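Local coordinates for protein putative isomerase (Streptomyces coelicolor A3, PDB 2OQH) that is a putative member of the enolase superfamily that may dehydrate D-glucarate to 5-dehydro-4-deoxy-D-glucarate, at residues L329-E341 against G354-A366. Numbering follows the deposited sequence.
Sequences LHADDIIEPLHLE and GVSVDEDKLRHYA
The carboxylate of Asp332 is held through both oxygens by two side chains one turn apart on helix 359-368. Asp332 OD2 accepts from Tyr365 OH at 2.5 Å through its anti lone pair; OD2 sits at the ring edge, near the ring plane, and the carboxylate plane is turned 67° from that of the ring. Lys361, its chain extended beyond CG, brings NZ to the syn lone pair of Asp332 OD1 at 2.7 Å, a salt bridge that together with the tyrosine probably favours the ionised carboxylate. Two residues on, the backbone takes over: Asp358 N, just before the helix, donates nearly straight (167°) to Ile334 O at 2.7 Å, and Asp358 is also the N-cap, its OD1 accepting from Lys361 N. Ile334 packs with both branches, CG2 resting on the backbone of Leu362 (CA at 3.7 Å) while CD1 reaches Leu362 CD1 and Val357 CG1. Ile335 CD1 presses on Val355 CG1 at 3.5 Å, and Leu338 touches the same methyl. The contact thus ties the loop between strands 323-324 and 340-341 to the C-terminal helix; Ile304 of helix 303-315 meets Ile335 and Val357, while Trp11 and Val13 of strand 5-15 and Trp47 of strand 45-51, in the N-terminal domain, meet Leu362.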
loop_
_atom_site.group_PDB
_atom_site.type_symbol
_atom_site.label_atom_id
_atom_site.label_comp_id
_atom_site.label_asym_id
_atom_site.label_seq_id
_atom_site.Cartn_x
_atom_site.Cartn_y
_atom_site.Cartn_z
ATOM N N LEU A 329 -1.789 1.947 -13.121
ATOM C CA LEU A 329 -2.475 3.153 -13.586
ATOM C C LEU A 329 -1.490 4.279 -13.854
ATOM O O LEU A 329 -1.888 5.399 -14.180
ATOM C CB LEU A 329 -3.466 3.645 -12.532
ATOM C CG LEU A 329 -4.639 2.746 -12.165
ATOM C CD1 LEU A 329 -5.422 3.405 -11.033
ATOM C CD2 LEU A 329 -5.514 2.520 -13.380
ATOM N N HIS A 330 -0.206 3.991 -13.710
ATOM C CA HIS A 330 0.810 5.010 -13.901
ATOM C C HIS A 330 1.068 5.344 -15.362
ATOM O O HIS A 330 1.004 4.476 -16.241
ATOM C CB HIS A 330 2.128 4.579 -13.243
ATOM C CG HIS A 330 3.045 3.826 -14.154
ATOM N ND1 HIS A 330 3.898 4.452 -15.040
ATOM C CD2 HIS A 330 3.235 2.496 -14.331
ATOM C CE1 HIS A 330 4.574 3.543 -15.719
ATOM N NE2 HIS A 330 4.190 2.348 -15.308
ATOM N N ALA A 331 1.330 6.623 -15.601
ATOM C CA ALA A 331 1.661 7.115 -16.924
ATOM C C ALA A 331 3.097 7.596 -16.745
ATOM O O ALA A 331 3.981 6.798 -16.422
ATOM C CB ALA A 331 0.742 8.268 -17.318
ATOM N N ASP A 332 3.330 8.891 -16.910
ATOM C CA ASP A 332 4.671 9.442 -16.762
ATOM C C ASP A 332 5.034 9.518 -15.274
ATOM O O ASP A 332 4.172 9.768 -14.429
ATOM C CB ASP A 332 4.727 10.828 -17.420
ATOM C CG ASP A 332 6.148 11.287 -17.692
ATOM O OD1 ASP A 332 7.015 10.424 -17.936
ATOM O OD2 ASP A 332 6.396 12.512 -17.675
ATOM N N ASP A 333 6.306 9.292 -14.959
ATOM C CA ASP A 333 6.775 9.309 -13.573
ATOM C C ASP A 333 8.143 9.976 -13.541
ATOM O O ASP A 333 8.767 10.166 -14.589
ATOM C CB ASP A 333 6.900 7.871 -13.050
ATOM C CG ASP A 333 6.767 7.775 -11.536
ATOM O OD1 ASP A 333 7.047 8.781 -10.842
ATOM O OD2 ASP A 333 6.393 6.684 -11.041
ATOM N N ILE A 334 8.623 10.330 -12.353
ATOM C CA ILE A 334 9.925 10.967 -12.274
ATOM C C ILE A 334 11.066 9.965 -12.250
ATOM O O ILE A 334 12.214 10.328 -12.033
ATOM C CB ILE A 334 10.022 11.918 -11.070
ATOM C CG1 ILE A 334 9.770 11.175 -9.762
ATOM C CG2 ILE A 334 9.002 13.031 -11.225
ATOM C CD1 ILE A 334 9.805 12.091 -8.565
ATOM N N ILE A 335 10.752 8.696 -12.474
ATOM C CA ILE A 335 11.792 7.675 -12.530
ATOM C C ILE A 335 11.476 6.757 -13.696
ATOM O O ILE A 335 10.435 6.890 -14.339
ATOM C CB ILE A 335 11.882 6.820 -11.229
ATOM C CG1 ILE A 335 10.728 5.817 -11.163
ATOM C CG2 ILE A 335 11.844 7.726 -10.012
ATOM C CD1 ILE A 335 10.914 4.742 -10.104
ATOM N N GLU A 336 12.384 5.832 -13.976
ATOM C CA GLU A 336 12.173 4.889 -15.061
ATOM C C GLU A 336 11.094 3.889 -14.653
ATOM O O GLU A 336 11.067 3.423 -13.512
ATOM C CB GLU A 336 13.481 4.164 -15.371
ATOM C CG GLU A 336 14.519 5.063 -16.012
ATOM C CD GLU A 336 14.250 5.272 -17.495
ATOM O OE1 GLU A 336 14.505 4.327 -18.283
ATOM O OE2 GLU A 336 13.770 6.368 -17.873
ATOM N N PRO A 337 10.190 3.540 -15.582
ATOM C CA PRO A 337 9.122 2.584 -15.270
ATOM C C PRO A 337 9.620 1.258 -14.678
ATOM O O PRO A 337 10.653 0.720 -15.089
ATOM C CB PRO A 337 8.432 2.377 -16.620
ATOM C CG PRO A 337 8.646 3.692 -17.314
ATOM C CD PRO A 337 10.089 3.999 -16.980
ATOM N N LEU A 338 8.875 0.740 -13.705
ATOM C CA LEU A 338 9.217 -0.527 -13.081
ATOM C C LEU A 338 8.720 -1.620 -14.020
ATOM O O LEU A 338 7.818 -1.392 -14.822
ATOM C CB LEU A 338 8.523 -0.653 -11.724
ATOM C CG LEU A 338 8.862 0.429 -10.700
ATOM C CD1 LEU A 338 7.975 0.246 -9.471
ATOM C CD2 LEU A 338 10.336 0.350 -10.325
ATOM N N HIS A 339 9.300 -2.807 -13.909
ATOM C CA HIS A 339 8.932 -3.921 -14.772
ATOM C C HIS A 339 7.645 -4.623 -14.339
ATOM O O HIS A 339 7.663 -5.476 -13.449
ATOM C CB HIS A 339 10.088 -4.925 -14.819
ATOM C CG HIS A 339 9.984 -5.919 -15.933
ATOM N ND1 HIS A 339 9.039 -6.922 -15.954
ATOM C CD2 HIS A 339 10.706 -6.058 -17.070
ATOM C CE1 HIS A 339 9.183 -7.637 -17.055
ATOM N NE2 HIS A 339 10.187 -7.134 -17.751
ATOM N N LEU A 340 6.531 -4.254 -14.972
ATOM C CA LEU A 340 5.226 -4.854 -14.681
ATOM C C LEU A 340 4.815 -5.685 -15.887
ATOM O O LEU A 340 4.506 -5.139 -16.948
ATOM C CB LEU A 340 4.167 -3.774 -14.427
ATOM C CG LEU A 340 2.720 -4.282 -14.338
ATOM C CD1 LEU A 340 2.582 -5.302 -13.221
ATOM C CD2 LEU A 340 1.784 -3.106 -14.108
ATOM N N GLU A 341 4.804 -7.005 -15.719
ATOM C CA GLU A 341 4.464 -7.898 -16.816
ATOM C C GLU A 341 3.625 -9.086 -16.362
ATOM O O GLU A 341 3.962 -9.761 -15.387
ATOM C CB GLU A 341 5.756 -8.423 -17.460
ATOM C CG GLU A 341 5.562 -9.318 -18.689
ATOM C CD GLU A 341 6.838 -10.074 -19.059
ATOM O OE1 GLU A 341 7.942 -9.530 -18.840
ATOM O OE2 GLU A 341 6.741 -11.211 -19.579
ATOM N N GLY A 354 17.024 1.078 -6.282
ATOM C CA GLY A 354 17.216 0.620 -7.646
ATOM C C GLY A 354 16.512 1.472 -8.685
ATOM O O GLY A 354 16.094 0.963 -9.726
ATOM N N VAL A 355 16.370 2.765 -8.413
ATOM C CA VAL A 355 15.710 3.668 -9.352
ATOM C C VAL A 355 16.456 4.993 -9.466
ATOM O O VAL A 355 17.105 5.435 -8.517
ATOM C CB VAL A 355 14.256 3.963 -8.928
ATOM C CG1 VAL A 355 13.474 2.664 -8.821
ATOM C CG2 VAL A 355 14.240 4.717 -7.601
ATOM N N SER A 356 16.350 5.622 -10.634
ATOM C CA SER A 356 17.008 6.897 -10.893
ATOM C C SER A 356 15.968 7.984 -11.138
ATOM O O SER A 356 15.072 7.814 -11.962
ATOM C CB SER A 356 17.920 6.778 -12.117
ATOM O OG SER A 356 18.577 8.013 -12.352
ATOM N N VAL A 357 16.096 9.100 -10.434
ATOM C CA VAL A 357 15.136 10.188 -10.566
ATOM C C VAL A 357 15.505 11.284 -11.560
ATOM O O VAL A 357 16.600 11.836 -11.513
ATOM C CB VAL A 357 14.879 10.866 -9.205
ATOM C CG1 VAL A 357 13.801 11.941 -9.353
ATOM C CG2 VAL A 357 14.472 9.825 -8.177
ATOM N N ASP A 358 14.566 11.601 -12.447
ATOM C CA ASP A 358 14.733 12.654 -13.449
ATOM C C ASP A 358 14.342 13.971 -12.773
ATOM O O ASP A 358 13.156 14.246 -12.565
ATOM C CB ASP A 358 13.794 12.388 -14.629
ATOM C CG ASP A 358 13.965 13.384 -15.758
ATOM O OD1 ASP A 358 14.055 14.600 -15.490
ATOM O OD2 ASP A 358 13.987 12.941 -16.928
ATOM N N GLU A 359 15.328 14.791 -12.430
ATOM C CA GLU A 359 15.027 16.053 -11.767
ATOM C C GLU A 359 14.260 17.052 -12.620
ATOM O O GLU A 359 13.447 17.820 -12.102
ATOM C CB GLU A 359 16.311 16.683 -11.231
ATOM C CG GLU A 359 16.742 16.085 -9.900
ATOM C CD GLU A 359 18.156 16.452 -9.529
ATOM O OE1 GLU A 359 18.515 17.632 -9.725
ATOM O OE2 GLU A 359 18.902 15.569 -9.039
ATOM N N ASP A 360 14.498 17.040 -13.927
ATOM C CA ASP A 360 13.793 17.963 -14.809
ATOM C C ASP A 360 12.293 17.692 -14.722
ATOM O O ASP A 360 11.499 18.618 -14.570
ATOM C CB ASP A 360 14.280 17.804 -16.256
ATOM C CG ASP A 360 15.759 18.100 -16.405
ATOM O OD1 ASP A 360 16.226 19.101 -15.812
ATOM O OD2 ASP A 360 16.456 17.340 -17.115
ATOM N N LYS A 361 11.910 16.421 -14.797
ATOM C CA LYS A 361 10.501 16.045 -14.711
ATOM C C LYS A 361 9.950 16.395 -13.337
ATOM O O LYS A 361 8.820 16.879 -13.212
ATOM C CB LYS A 361 10.324 14.546 -14.965
ATOM C CG LYS A 361 10.603 14.115 -16.405
ATOM C CD LYS A 361 10.164 12.675 -16.626
ATOM C CE LYS A 361 10.195 12.292 -18.093
ATOM N NZ LYS A 361 9.648 10.914 -18.320
ATOM N N LEU A 362 10.750 16.131 -12.306
ATOM C CA LEU A 362 10.349 16.439 -10.939
ATOM C C LEU A 362 10.020 17.925 -10.878
ATOM O O LEU A 362 8.957 18.325 -10.397
ATOM C CB LEU A 362 11.486 16.124 -9.960
ATOM C CG LEU A 362 11.307 16.608 -8.514
ATOM C CD1 LEU A 362 10.124 15.866 -7.856
ATOM C CD2 LEU A 362 12.600 16.372 -7.732
ATOM N N ARG A 363 10.939 18.744 -11.374
ATOM C CA ARG A 363 10.726 20.179 -11.365
ATOM C C ARG A 363 9.486 20.502 -12.202
ATOM O O ARG A 363 8.688 21.359 -11.836
ATOM C CB ARG A 363 11.959 20.898 -11.917
ATOM C CG ARG A 363 12.095 22.331 -11.437
ATOM C CD ARG A 363 13.371 22.981 -11.961
ATOM N NE ARG A 363 13.486 22.848 -13.413
ATOM C CZ ARG A 363 14.212 21.918 -14.026
ATOM N NH1 ARG A 363 14.906 21.036 -13.310
ATOM N NH2 ARG A 363 14.221 21.854 -15.354
ATOM N N HIS A 364 9.318 19.798 -13.317
ATOM C CA HIS A 364 8.164 20.019 -14.190
ATOM C C HIS A 364 6.833 19.754 -13.480
ATOM O O HIS A 364 5.933 20.598 -13.477
ATOM C CB HIS A 364 8.273 19.121 -15.431
ATOM C CG HIS A 364 7.051 19.129 -16.302
ATOM N ND1 HIS A 364 6.636 20.242 -17.005
ATOM C CD2 HIS A 364 6.157 18.152 -16.587
ATOM C CE1 HIS A 364 5.540 19.949 -17.683
ATOM N NE2 HIS A 364 5.228 18.686 -17.447
ATOM N N TYR A 365 6.713 18.583 -12.864
ATOM C CA TYR A 365 5.475 18.226 -12.188
ATOM C C TYR A 365 5.214 18.958 -10.888
ATOM O O TYR A 365 4.104 18.896 -10.360
ATOM C CB TYR A 365 5.423 16.717 -11.989
ATOM C CG TYR A 365 5.224 16.019 -13.314
ATOM C CD1 TYR A 365 4.032 16.165 -14.019
ATOM C CD2 TYR A 365 6.243 15.269 -13.895
ATOM C CE1 TYR A 365 3.855 15.588 -15.273
ATOM C CE2 TYR A 365 6.077 14.682 -15.158
ATOM C CZ TYR A 365 4.876 14.851 -15.840
ATOM O OH TYR A 365 4.700 14.307 -17.098
ATOM N N ALA A 366 6.225 19.653 -10.373
ATOM C CA ALA A 366 6.037 20.425 -9.156
ATOM C C ALA A 366 5.363 21.718 -9.593
ATOM O O ALA A 366 4.621 22.329 -8.828
ATOM C CB ALA A 366 7.372 20.731 -8.495
#